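PDB 3GRH: putative acyl-CoA thioester hydrolase YbhC from Escherichia coli K-12, which is a putative thioesterase of the outer membrane, built on the pectinesterase fold, yet neither binds pectin nor has pectinesterase activity. Local coordinates for residues Thr293-Val298 against Ser326-Phe331; Asn241-Gln246 against Asn272-Gly277. All blocks are in the same frame, centred on the assembly; numbering follows the deposited sequence.

Interaction 1 (Thr293-Val298 against Ser326-Phe331)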
# COMPACT_ATOMS: atom_id res chain seq x y z
N THR A 293 -4.28 -8.21 7.68
CA THR A 293 -3.44 -7.07 7.92
C THR A 293 -4.09 -6.21 8.97
O THR A 293 -5.30 -6.04 9.01
CB THR A 293 -3.12 -6.35 6.60
OG1 THR A 293 -2.28 -7.25 5.86
CG2 THR A 293 -2.38 -5.05 6.85
N GLU A 294 -3.29 -5.64 9.85
CA GLU A 294 -3.77 -4.66 10.82
C GLU A 294 -3.42 -3.29 10.37
O GLU A 294 -2.28 -2.98 9.97
CB GLU A 294 -3.12 -4.90 12.18
CG GLU A 294 -3.58 -3.90 13.23
CD GLU A 294 -3.08 -4.13 14.66
OE1 GLU A 294 -2.43 -5.15 15.00
OE2 GLU A 294 -3.34 -3.22 15.47
N PHE A 295 -4.41 -2.42 10.37
CA PHE A 295 -4.24 -1.02 10.05
C PHE A 295 -4.46 -0.20 11.31
O PHE A 295 -5.47 -0.36 11.99
CB PHE A 295 -5.25 -0.62 8.99
CG PHE A 295 -5.15 -1.37 7.71
CD1 PHE A 295 -4.44 -0.89 6.71
CD2 PHE A 295 -5.86 -2.51 7.53
CE1 PHE A 295 -4.41 -1.60 5.50
CE2 PHE A 295 -5.76 -3.25 6.38
CZ PHE A 295 -4.99 -2.75 5.36
N ARG A 296 -3.48 0.62 11.67
CA ARG A 296 -3.55 1.44 12.90
C ARG A 296 -3.43 2.89 12.53
O ARG A 296 -2.45 3.32 11.86
CB ARG A 296 -2.44 1.08 13.88
CG ARG A 296 -2.35 1.99 15.11
CD ARG A 296 -3.20 1.47 16.24
NE ARG A 296 -2.80 0.10 16.61
CZ ARG A 296 -3.28 -0.62 17.62
NH1 ARG A 296 -4.20 -0.12 18.46
NH2 ARG A 296 -2.82 -1.84 17.80
N VAL A 297 -4.44 3.65 12.96
CA VAL A 297 -4.39 5.10 12.87
C VAL A 297 -3.80 5.68 14.12
O VAL A 297 -4.31 5.37 15.21
CB VAL A 297 -5.80 5.69 12.65
CG1 VAL A 297 -5.73 7.25 12.77
CG2 VAL A 297 -6.31 5.30 11.33
N VAL A 298 -2.78 6.54 13.97
CA VAL A 298 -2.12 7.20 15.12
C VAL A 298 -2.54 8.65 15.14
O VAL A 298 -2.84 9.22 14.09
CB VAL A 298 -0.61 7.03 15.12
CG1 VAL A 298 -0.25 5.55 15.24
CG2 VAL A 298 0.03 7.60 13.84
N SER A 326 -9.24 -8.41 7.93
CA SER A 326 -8.26 -7.46 8.44
C SER A 326 -8.87 -6.76 9.70
O SER A 326 -9.95 -7.10 10.14
CB SER A 326 -7.85 -6.55 7.31
OG SER A 326 -6.98 -7.26 6.40
N ARG A 327 -8.03 -5.97 10.37
CA ARG A 327 -8.31 -5.35 11.67
C ARG A 327 -7.98 -3.87 11.52
O ARG A 327 -6.97 -3.52 10.99
CB ARG A 327 -7.51 -5.99 12.80
CG ARG A 327 -7.92 -7.36 13.04
CD ARG A 327 -7.07 -7.94 14.17
NE ARG A 327 -5.72 -8.25 13.72
CZ ARG A 327 -4.61 -8.14 14.46
NH1 ARG A 327 -4.66 -7.71 15.70
NH2 ARG A 327 -3.44 -8.51 13.95
N PHE A 328 -8.88 -3.02 11.96
CA PHE A 328 -8.72 -1.59 11.86
C PHE A 328 -8.88 -0.95 13.25
O PHE A 328 -9.85 -1.18 13.93
CB PHE A 328 -9.81 -0.99 10.95
CG PHE A 328 -9.72 -1.43 9.52
CD1 PHE A 328 -9.02 -0.72 8.60
CD2 PHE A 328 -10.23 -2.63 9.13
CE1 PHE A 328 -8.86 -1.15 7.29
CE2 PHE A 328 -10.07 -3.02 7.81
CZ PHE A 328 -9.42 -2.32 6.90
N ASN A 329 -7.87 -0.24 13.70
CA ASN A 329 -7.85 0.37 15.03
C ASN A 329 -7.49 1.83 14.96
O ASN A 329 -6.54 2.20 14.31
CB ASN A 329 -6.85 -0.40 15.87
CG ASN A 329 -7.29 -1.83 16.17
OD1 ASN A 329 -8.41 -2.01 16.66
ND2 ASN A 329 -6.44 -2.83 15.92
N ALA A 330 -8.22 2.68 15.66
CA ALA A 330 -7.87 4.13 15.72
C ALA A 330 -7.95 4.67 17.14
O ALA A 330 -8.80 4.23 17.87
CB ALA A 330 -8.78 4.90 14.85
N PHE A 331 -7.05 5.58 17.48
CA PHE A 331 -7.00 6.18 18.85
C PHE A 331 -8.19 7.11 19.20
O PHE A 331 -9.14 6.65 19.82
CB PHE A 331 -5.66 6.92 19.09
CG PHE A 331 -4.48 6.01 19.13
CD1 PHE A 331 -3.78 5.73 17.97
CD2 PHE A 331 -4.10 5.37 20.30
CE1 PHE A 331 -2.70 4.86 17.98
CE2 PHE A 331 -3.02 4.49 20.31
CZ PHE A 331 -2.32 4.25 19.16
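F295 and F328 lie side by side on the buried face of two parallel strands, their planes only 6° apart but slid so that the rings barely overlap; F295 CD2 comes over one face of the F328 ring, 3.3 Å from F328 CE1. Both CG atoms stand anti to their own carbonyl carbons (chi1 near -60° in both), which sends the two rings the same way. Further along this face, V297 CB meets A330 CB at 3.8 Å.

On the other face the E294 carboxylate gathers three partners. R296 NH2 of its own strand forms a salt bridge with E294 OE2 at 2.8 Å. N329 ND2 reaches E294 OE2 at 3.2 Å from above the carboxylate plane, in a bent hydrogen bond (146°). E294 OE1 faces R327 NH1 at 3.5 Å, well out of the guanidinium plane, so that pairing is one of charge alone. Bends at chi2 and chi3 lay the R296 guanidinium across N329, with N329 CB over one of its faces.

Strands 294-297 and 327-330 belong to successive coils of the right-handed parallel beta-helix of the pectinesterase family, in register from E294–R327 to V297–A330. F295 N donates to R327 O (2.9 Å), and F295 O accepts N329 N in turn. At the strand entry T293 N donates to S326 OG at 3.1 Å, while that hydroxyl also bonds V324 O. F290 and F309 meet the F295 ring edge-to-face; on the other face N360 ND2 donates to N329 OD1.

Interaction 2 (Asn241-Gln246 against Asn272-Gly277)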
# COMPACT_ATOMS: atom_id res chain seq x y z
N ASN A 241 6.17 -4.75 8.73
CA ASN A 241 5.60 -3.55 9.36
C ASN A 241 5.94 -2.39 8.46
O ASN A 241 7.11 -2.22 8.11
CB ASN A 241 6.26 -3.24 10.73
CG ASN A 241 6.00 -4.29 11.76
OD1 ASN A 241 4.99 -4.94 11.79
ND2 ASN A 241 7.02 -4.54 12.58
N ILE A 242 4.94 -1.62 8.08
CA ILE A 242 5.11 -0.41 7.28
C ILE A 242 4.64 0.77 8.07
O ILE A 242 3.45 0.84 8.41
CB ILE A 242 4.33 -0.51 5.93
CG1 ILE A 242 4.54 -1.85 5.24
CG2 ILE A 242 4.84 0.62 5.09
CD1 ILE A 242 3.57 -2.03 4.06
N LEU A 243 5.59 1.63 8.46
CA LEU A 243 5.36 2.63 9.49
C LEU A 243 5.54 4.01 8.93
O LEU A 243 6.57 4.35 8.32
CB LEU A 243 6.29 2.44 10.69
CG LEU A 243 6.18 1.08 11.32
CD1 LEU A 243 7.16 0.96 12.46
CD2 LEU A 243 4.82 0.69 11.77
N GLY A 244 4.52 4.85 9.12
CA GLY A 244 4.57 6.23 8.71
C GLY A 244 3.49 7.05 9.36
O GLY A 244 3.00 6.69 10.44
N ARG A 245 3.19 8.15 8.68
CA ARG A 245 2.14 9.08 9.11
C ARG A 245 1.32 9.36 7.86
O ARG A 245 0.41 8.61 7.56
CB ARG A 245 2.66 10.30 9.76
CG ARG A 245 3.40 10.05 11.03
CD ARG A 245 2.56 9.65 12.13
NE ARG A 245 3.39 9.44 13.34
CZ ARG A 245 3.77 8.26 13.81
NH1 ARG A 245 3.42 7.12 13.24
NH2 ARG A 245 4.48 8.19 14.97
N GLN A 246 1.70 10.35 7.04
CA GLN A 246 0.95 10.61 5.79
C GLN A 246 1.52 9.87 4.62
O GLN A 246 2.67 9.94 4.35
CB GLN A 246 0.90 12.12 5.51
CG GLN A 246 0.01 12.53 4.43
CD GLN A 246 0.09 13.96 4.08
OE1 GLN A 246 0.23 14.78 4.95
NE2 GLN A 246 0.07 14.27 2.75
N ASN A 272 -0.69 -10.59 6.51
CA ASN A 272 -0.09 -10.81 7.81
C ASN A 272 0.78 -9.63 8.24
O ASN A 272 1.76 -9.84 8.91
CB ASN A 272 0.70 -12.09 7.86
CG ASN A 272 -0.08 -13.25 7.45
OD1 ASN A 272 0.35 -14.14 6.63
ND2 ASN A 272 -1.22 -13.30 8.00
N SER A 273 0.41 -8.43 7.82
CA SER A 273 1.26 -7.24 7.99
C SER A 273 0.62 -6.20 8.91
O SER A 273 -0.48 -6.40 9.40
CB SER A 273 1.65 -6.64 6.67
OG SER A 273 2.51 -7.54 5.91
N TYR A 274 1.39 -5.17 9.22
CA TYR A 274 0.94 -4.11 10.10
C TYR A 274 1.27 -2.84 9.42
O TYR A 274 2.41 -2.64 9.08
CB TYR A 274 1.63 -4.20 11.42
CG TYR A 274 1.36 -3.06 12.35
CD1 TYR A 274 0.22 -3.00 13.08
CD2 TYR A 274 2.24 -2.03 12.46
CE1 TYR A 274 -0.05 -1.94 13.90
CE2 TYR A 274 1.98 -1.00 13.34
CZ TYR A 274 0.84 -0.94 13.99
OH TYR A 274 0.53 0.10 14.90
N ILE A 275 0.29 -1.94 9.25
CA ILE A 275 0.51 -0.67 8.54
C ILE A 275 -0.04 0.45 9.40
O ILE A 275 -1.14 0.35 9.91
CB ILE A 275 -0.21 -0.69 7.18
CG1 ILE A 275 0.27 -1.87 6.40
CG2 ILE A 275 0.08 0.65 6.44
CD1 ILE A 275 -0.37 -1.97 4.97
N GLU A 276 0.80 1.44 9.68
CA GLU A 276 0.46 2.53 10.63
C GLU A 276 0.60 3.86 9.90
O GLU A 276 1.50 4.05 9.10
CB GLU A 276 1.47 2.48 11.77
CG GLU A 276 1.29 3.47 12.87
CD GLU A 276 2.22 3.18 14.02
OE1 GLU A 276 2.06 2.12 14.71
OE2 GLU A 276 3.10 4.05 14.29
N GLY A 277 -0.31 4.77 10.18
CA GLY A 277 -0.20 6.12 9.70
C GLY A 277 -1.34 6.95 10.19
O GLY A 277 -2.02 6.60 11.14
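N241 opens the contact by bringing its amide oxygen to Y274: N241 OD1 lies 3.5 Å from Y274 CB, with the amide and ring planes almost perpendicular. Its ND2 is engaged by T209 OG1 on the adjacent strand 208-212. I242 follows on the buried face, where its CD1 meets I275 CG1 at 4.0 Å, the two side chains running alongside each other in the same direction. Its backbone is bound through both polar atoms: I242 N donates to Y274 O at 2.9 Å, and I242 O accepts E276 N.

The pairing is parallel and in register, N241 with Y274 through L243 with E276, as expected for consecutive coils of the right-handed beta-helix to which pectinesterases belong. L243 returns to the face of Y274 and E276. Its CD2 branch comes to the edge of the phenol ring, 3.7 Å from Y274 CE2, and also touches E276 CB. With CG anti to the backbone N (chi1 173°), the Y274 ring leans along its strand toward E276, and Y274 OH donates to E276 OE1 at 2.5 Å.

After L243 the backbone leaves the regular pattern. G244 N still bonds E276 O, but less straight (141°) and from above the carbonyl plane; T248 OG1 is a second partner of that oxygen. The carbonyls of G244 and R245 both approach G277 CA, where there is no side chain. R245 bends at chi2 and carries NH1 to E276 OE2, 3.3 Å away, in a salt bridge that uses the anti lone pair of the oxygen. The same NH1 bonds G244 O, while R245 NE forms a salt bridge with D216 OD1.

In the fold
Interactions 1 and 2 are neighbouring strand pairs of the same parallel beta-helix, their centres 9 Å apart. Strands 274-277 and 294-297 lie next to each other, so interaction 2 passes directly into interaction 1: E294 O and I275 N, and likewise R296 N and I275 O, are 2.9 Å apart in probable hydrogen bonds. On the face with Y274, E294 and R296, Y274 OH packs 3.3 Å from R296 CB, and on the buried side I275 packs on F295. Both contacts lie near the predicted nucleophile D280: G277 is about 9 Å and the V297 side chain about 10 Å from the D280 side chain. The side chain of R340, a substrate-binding residue by similarity, is about 12 Å from those of R245 and V297.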